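Local structure of tungsten-containing formylmethanofuran dehydrogenase 2 subunit C (Methanothermobacter wolfeii, 5T5I) at residues V196-G201 against M215-A220; G240-F245 against Y259-C264. The protein is subunit C of a tungsten-containing formylmethanofuran dehydrogenase, the enzyme that probably interconverts carbon dioxide and formylmethanofuran in the opening step of methanogenesis. All coordinates share one frame; numbering follows the deposited sequence.

Interaction 1. Residues V196-G201 against M215-A220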
loop_
_atom_site.group_PDB
_atom_site.type_symbol
_atom_site.label_atom_id
_atom_site.label_comp_id
_atom_site.label_asym_id
_atom_site.label_seq_id
_atom_site.Cartn_x
_atom_site.Cartn_y
_atom_site.Cartn_z
ATOM N N VAL C 196 2.370 -27.905 4.103
ATOM C CA VAL C 196 1.266 -27.888 3.131
ATOM C C VAL C 196 1.308 -26.517 2.442
ATOM O O VAL C 196 1.407 -25.501 3.127
ATOM C CB VAL C 196 -0.130 -28.095 3.785
ATOM C CG1 VAL C 196 -1.249 -28.079 2.734
ATOM C CG2 VAL C 196 -0.179 -29.374 4.613
ATOM N N VAL C 197 1.161 -26.473 1.112
ATOM C CA VAL C 197 1.128 -25.188 0.395
ATOM C C VAL C 197 -0.249 -24.526 0.609
ATOM O O VAL C 197 -0.311 -23.373 1.033
ATOM C CB VAL C 197 1.472 -25.340 -1.109
ATOM C CG1 VAL C 197 1.278 -24.027 -1.867
ATOM C CG2 VAL C 197 2.893 -25.867 -1.283
ATOM N N ALA C 198 -1.338 -25.242 0.320
ATOM C CA ALA C 198 -2.673 -24.653 0.446
ATOM C C ALA C 198 -3.811 -25.667 0.438
ATOM O O ALA C 198 -3.646 -26.813 0.025
ATOM C CB ALA C 198 -2.906 -23.663 -0.690
ATOM N N ARG C 199 -4.977 -25.188 0.875
ATOM C CA ARG C 199 -6.277 -25.842 0.783
ATOM C C ARG C 199 -6.413 -27.184 1.497
ATOM O O ARG C 199 -7.136 -28.054 1.003
ATOM C CB ARG C 199 -6.652 -25.990 -0.717
ATOM C CG ARG C 199 -6.656 -24.671 -1.464
ATOM C CD ARG C 199 -6.696 -24.818 -2.981
ATOM N NE ARG C 199 -6.511 -23.507 -3.596
ATOM C CZ ARG C 199 -6.536 -23.238 -4.895
ATOM N NH1 ARG C 199 -6.786 -24.198 -5.775
ATOM N NH2 ARG C 199 -6.363 -21.995 -5.323
ATOM N N ALA C 200 -5.802 -27.341 2.679
ATOM C CA ALA C 200 -5.965 -28.591 3.431
ATOM C C ALA C 200 -7.428 -28.717 3.867
ATOM O O ALA C 200 -8.018 -27.747 4.329
ATOM C CB ALA C 200 -5.053 -28.613 4.663
ATOM N N GLY C 201 -8.012 -29.882 3.641
ATOM C CA GLY C 201 -9.387 -30.137 4.033
ATOM C C GLY C 201 -10.444 -29.425 3.207
ATOM O O GLY C 201 -11.593 -29.334 3.649
ATOM N N MET C 215 1.340 -24.614 7.229
ATOM C CA MET C 215 0.348 -24.504 6.147
ATOM C C MET C 215 0.572 -23.073 5.625
ATOM O O MET C 215 0.370 -22.126 6.388
ATOM C CB MET C 215 -1.104 -24.654 6.640
ATOM C CG MET C 215 -1.423 -26.013 7.195
ATOM S SD MET C 215 -3.194 -26.332 7.319
ATOM C CE MET C 215 -3.709 -25.013 8.324
ATOM N N GLN C 216 1.060 -22.896 4.387
ATOM C CA GLN C 216 1.305 -21.535 3.873
ATOM C C GLN C 216 0.004 -20.712 3.791
ATOM O O GLN C 216 0.015 -19.523 4.110
ATOM C CB GLN C 216 1.987 -21.547 2.493
ATOM C CG GLN C 216 3.406 -22.111 2.468
ATOM C CD GLN C 216 4.017 -22.035 1.078
ATOM O OE1 GLN C 216 3.782 -21.094 0.313
ATOM N NE2 GLN C 216 4.846 -23.003 0.718
ATOM N N GLU C 217 -1.097 -21.361 3.353
ATOM C CA GLU C 217 -2.426 -20.764 3.195
ATOM C C GLU C 217 -3.488 -21.737 3.680
ATOM O O GLU C 217 -3.285 -22.942 3.612
ATOM C CB GLU C 217 -2.709 -20.480 1.722
ATOM C CG GLU C 217 -1.740 -19.518 1.057
ATOM C CD GLU C 217 -1.923 -19.502 -0.448
ATOM O OE1 GLU C 217 -3.018 -19.104 -0.907
ATOM O OE2 GLU C 217 -1.028 -20.003 -1.164
ATOM N N PHE C 218 -4.616 -21.213 4.161
ATOM C CA PHE C 218 -5.727 -22.034 4.634
ATOM C C PHE C 218 -7.053 -21.507 4.034
ATOM O O PHE C 218 -7.004 -20.825 3.009
ATOM C CB PHE C 218 -5.694 -22.163 6.167
ATOM C CG PHE C 218 -6.566 -23.231 6.808
ATOM C CD1 PHE C 218 -6.671 -24.503 6.251
ATOM C CD2 PHE C 218 -7.324 -22.944 7.936
ATOM C CE1 PHE C 218 -7.497 -25.467 6.824
ATOM C CE2 PHE C 218 -8.149 -23.914 8.507
ATOM C CZ PHE C 218 -8.211 -25.175 7.963
ATOM N N LEU C 219 -8.219 -21.853 4.614
ATOM C CA LEU C 219 -9.523 -21.603 4.037
ATOM C C LEU C 219 -10.495 -20.917 5.003
ATOM O O LEU C 219 -10.615 -21.312 6.171
ATOM C CB LEU C 219 -10.041 -22.978 3.631
ATOM C CG LEU C 219 -9.339 -23.669 2.436
ATOM C CD1 LEU C 219 -9.751 -25.136 2.360
ATOM C CD2 LEU C 219 -9.686 -22.994 1.115
ATOM N N ALA C 220 -11.223 -19.908 4.487
ATOM C CA ALA C 220 -12.152 -19.106 5.271
ATOM C C ALA C 220 -13.449 -19.815 5.680
ATOM O O ALA C 220 -14.166 -19.292 6.528
ATOM C CB ALA C 220 -12.462 -17.811 4.546
HETATM O O HOH W 1 -5.810 -22.265 0.877
HETATM O O HOH W 2 -3.911 -25.582 4.065
#

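Interaction 2. Residues G240-F245 against Y259-C264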
loop_
_atom_site.group_PDB
_atom_site.type_symbol
_atom_site.label_atom_id
_atom_site.label_comp_id
_atom_site.label_asym_id
_atom_site.label_seq_id
_atom_site.Cartn_x
_atom_site.Cartn_y
_atom_site.Cartn_z
ATOM N N GLY C 240 2.430 -31.873 21.962
ATOM C CA GLY C 240 2.502 -30.460 21.628
ATOM C C GLY C 240 1.154 -29.802 21.454
ATOM O O GLY C 240 0.118 -30.455 21.552
ATOM N N ALA C 241 1.180 -28.499 21.167
ATOM C CA ALA C 241 -0.020 -27.693 20.992
ATOM C C ALA C 241 -0.408 -27.570 19.522
ATOM O O ALA C 241 0.455 -27.390 18.655
ATOM C CB ALA C 241 0.175 -26.310 21.618
ATOM N N PHE C 242 -1.722 -27.635 19.255
ATOM C CA PHE C 242 -2.292 -27.510 17.909
ATOM C C PHE C 242 -3.482 -26.556 17.883
ATOM O O PHE C 242 -4.364 -26.665 18.741
ATOM C CB PHE C 242 -2.783 -28.881 17.413
ATOM C CG PHE C 242 -1.695 -29.908 17.214
ATOM C CD1 PHE C 242 -1.236 -30.674 18.278
ATOM C CD2 PHE C 242 -1.101 -30.083 15.969
ATOM C CE1 PHE C 242 -0.211 -31.610 18.097
ATOM C CE2 PHE C 242 -0.073 -31.011 15.791
ATOM C CZ PHE C 242 0.360 -31.773 16.853
ATOM N N TYR C 243 -3.539 -25.666 16.868
ATOM C CA TYR C 243 -4.720 -24.842 16.592
ATOM C C TYR C 243 -5.735 -25.823 16.010
ATOM O O TYR C 243 -5.355 -26.648 15.175
ATOM C CB TYR C 243 -4.439 -23.761 15.546
ATOM C CG TYR C 243 -3.526 -22.662 16.025
ATOM C CD1 TYR C 243 -3.882 -21.853 17.101
ATOM C CD2 TYR C 243 -2.346 -22.368 15.351
ATOM C CE1 TYR C 243 -3.053 -20.823 17.536
ATOM C CE2 TYR C 243 -1.511 -21.335 15.774
ATOM C CZ TYR C 243 -1.866 -20.567 16.870
ATOM O OH TYR C 243 -1.064 -19.535 17.286
ATOM N N LYS C 244 -6.985 -25.787 16.493
ATOM C CA LYS C 244 -8.052 -26.698 16.079
ATOM C C LYS C 244 -9.097 -25.925 15.274
ATOM O O LYS C 244 -9.556 -24.861 15.699
ATOM C CB LYS C 244 -8.699 -27.346 17.317
ATOM C CG LYS C 244 -9.726 -28.417 16.995
ATOM C CD LYS C 244 -10.344 -28.972 18.272
ATOM C CE LYS C 244 -11.292 -30.113 18.020
ATOM N NZ LYS C 244 -11.819 -30.676 19.295
ATOM N N PHE C 245 -9.475 -26.477 14.127
ATOM C CA PHE C 245 -10.465 -25.885 13.218
ATOM C C PHE C 245 -11.505 -26.915 12.822
ATOM O O PHE C 245 -11.150 -28.078 12.622
ATOM C CB PHE C 245 -9.772 -25.397 11.935
ATOM C CG PHE C 245 -8.745 -24.316 12.137
ATOM C CD1 PHE C 245 -9.103 -22.974 12.077
ATOM C CD2 PHE C 245 -7.403 -24.634 12.313
ATOM C CE1 PHE C 245 -8.141 -21.971 12.210
ATOM C CE2 PHE C 245 -6.446 -23.636 12.475
ATOM C CZ PHE C 245 -6.821 -22.310 12.425
ATOM N N TYR C 259 -6.089 -29.991 12.507
ATOM C CA TYR C 259 -5.161 -29.620 13.590
ATOM C C TYR C 259 -3.884 -29.080 12.917
ATOM O O TYR C 259 -3.370 -29.712 11.996
ATOM C CB TYR C 259 -4.793 -30.820 14.484
ATOM C CG TYR C 259 -5.891 -31.261 15.423
ATOM C CD1 TYR C 259 -6.196 -30.526 16.561
ATOM C CD2 TYR C 259 -6.554 -32.468 15.233
ATOM C CE1 TYR C 259 -7.171 -30.955 17.462
ATOM C CE2 TYR C 259 -7.492 -32.934 16.156
ATOM C CZ TYR C 259 -7.816 -32.163 17.258
ATOM O OH TYR C 259 -8.751 -32.628 18.154
ATOM N N ALA C 260 -3.399 -27.916 13.343
ATOM C CA ALA C 260 -2.182 -27.328 12.781
ATOM C C ALA C 260 -1.264 -26.883 13.936
ATOM O O ALA C 260 -1.703 -26.119 14.807
ATOM C CB ALA C 260 -2.530 -26.147 11.883
ATOM N N ALA C 261 -0.008 -27.380 13.954
ATOM C CA ALA C 261 0.996 -27.081 15.006
ATOM C C ALA C 261 1.131 -25.577 15.264
ATOM O O ALA C 261 1.317 -24.801 14.314
ATOM C CB ALA C 261 2.347 -27.657 14.629
ATOM N N VAL C 262 1.009 -25.167 16.542
ATOM C CA VAL C 262 1.002 -23.739 16.883
ATOM C C VAL C 262 2.290 -22.986 16.484
ATOM O O VAL C 262 2.198 -21.831 16.063
ATOM C CB VAL C 262 0.645 -23.427 18.368
ATOM C CG1 VAL C 262 -0.738 -23.970 18.750
ATOM C CG2 VAL C 262 1.732 -23.884 19.338
ATOM N N GLY C 263 3.444 -23.623 16.669
ATOM C CA GLY C 263 4.755 -23.041 16.405
ATOM C C GLY C 263 4.966 -22.403 15.045
ATOM O O GLY C 263 5.643 -21.374 14.955
ATOM N N CYS C 264 4.387 -22.979 13.984
ATOM C CA CYS C 264 4.595 -22.443 12.630
ATOM C C CYS C 264 3.301 -22.061 11.898
ATOM O O CYS C 264 3.361 -21.825 10.694
ATOM C CB CYS C 264 5.439 -23.419 11.813
ATOM S SG CYS C 264 5.084 -25.162 12.146
HETATM O O HOH W 3 1.675 -19.478 17.283
#

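Interaction 1. Residues V196-G201 against M215-A220
Gln216 N donates to Val196 O over 2.9 Å, nearly straight at hydrogen (163°) and entering close to the line of the C=O bond. One residue on, Glu217 N reaches Val197 O at 3.2 Å, but the bond is weak, its angle falling to 130°. Beyond it the backbones part and water fills in: one water accepts from Arg199 N and donates to Phe218 O, while another accepts from Ala200 N and donates to Glu217 O. The bonding fits adjacent coils of a right-handed parallel beta-helix, the fold known for this subunit family; strand 177-179 flanks Val196 to Ala198 as the preceding neighbour.

Val197 and Gln216 run side by side, CG2 of the valine 4.0 Å from NE2 of the amide. Met215 bends at its last torsion (chi3 -57°), which carries CE over one face of the Phe218 ring, toward the rim, while SD rests 4.0 Å from Ala200 CB. Ala200 O lies at the edge of that ring, 3.4 Å from CE1, and also meets Leu219 CD1 at 3.7 Å. Arg199 and Glu217 form no ion pair with each other; the arginine pairs with an acidic side chain, and the glutamate with a basic one, of another protein's chain. The coils are thus joined by backbone, water and apolar contacts, their two charged groups being committed to the subunit interface.

Interaction 2. Residues G240-F245 against Y259-C264
Val262 CG1 sits over the centre of the Tyr243 ring, 3.8 Å from the centroid and only 2° off the ring normal, a CH-pi contact on one face. The two side chains cross at about a right angle. The Tyr243 chi1 of -70° sets CG opposite its own carbonyl carbon and brings the ring across to the valine, and one water joins Tyr243 OH to Val262 O, lying 2.7 Å from that hydroxyl oxygen. The other methyl of Val262, CG2, packs against Ala241 CB at 3.7 Å.

Phe242 and Tyr259 share the other side of the sheet. The Phe242 ring lies obliquely against the partner backbone, its CD2 3.5 Å from Ala261 N, while its CB meets Tyr259 CD1. Lys244, fully extended, runs alongside the Tyr259 ring in the same direction, CG lying 3.6 Å from CE1 of the tyrosine; the phenol OH is hydrogen-bonded to Glu228.

The backbone supporting these groups is an antiparallel beta hairpin of strands 241-247 and 256-261; the N-to-C directions of 241-245 and 259-261 differ by 147°. It follows the parallel coils: strand 208-211 lies beside 256-261, and strand 223-229 beside 241-247. Within 240-245 and 259-264, Tyr243 and Ala260 form a hydrogen-bonded pair, flanked by the non-hydrogen-bonded pairs Phe242 with Ala261 and Lys244 with Tyr259. Tyr243 N gives to Ala260 O at 2.8 Å, and Ala260 N returns a bond in the carbonyl plane to Tyr243 O at 3.0 Å. Next along, Val262 N donates to Ala241 O at 3.1 Å, almost straight at hydrogen but from above the carbonyl plane. Ala241 and Val262 also pack against the chain of subunit fwdF.

Overall arrangement
The two contacts follow one another in the sequence, 196-201/215-220 closing before 240-245/259-264 opens, and their centres lie 13 Å apart. They touch directly: Phe218 CE2 of interaction 1 approaches Phe245 CG of interaction 2 at 3.7 Å, the rings edge-to-face, and Met215 CE comes within 3.9 Å of Ala260 CB. Ile268, on the C-terminal segment, packs against Met215, Phe218 and Phe245, while Asn265 bonds to Met215 N and Ala261 O. Interaction 1 lies between the last coils, interaction 2 in the hairpin that follows them, their centres about 21 and 25 Å from the chain centre. The calcium site, formed by Ser139, Tyr140 and Asp143, includes no residue of either contact.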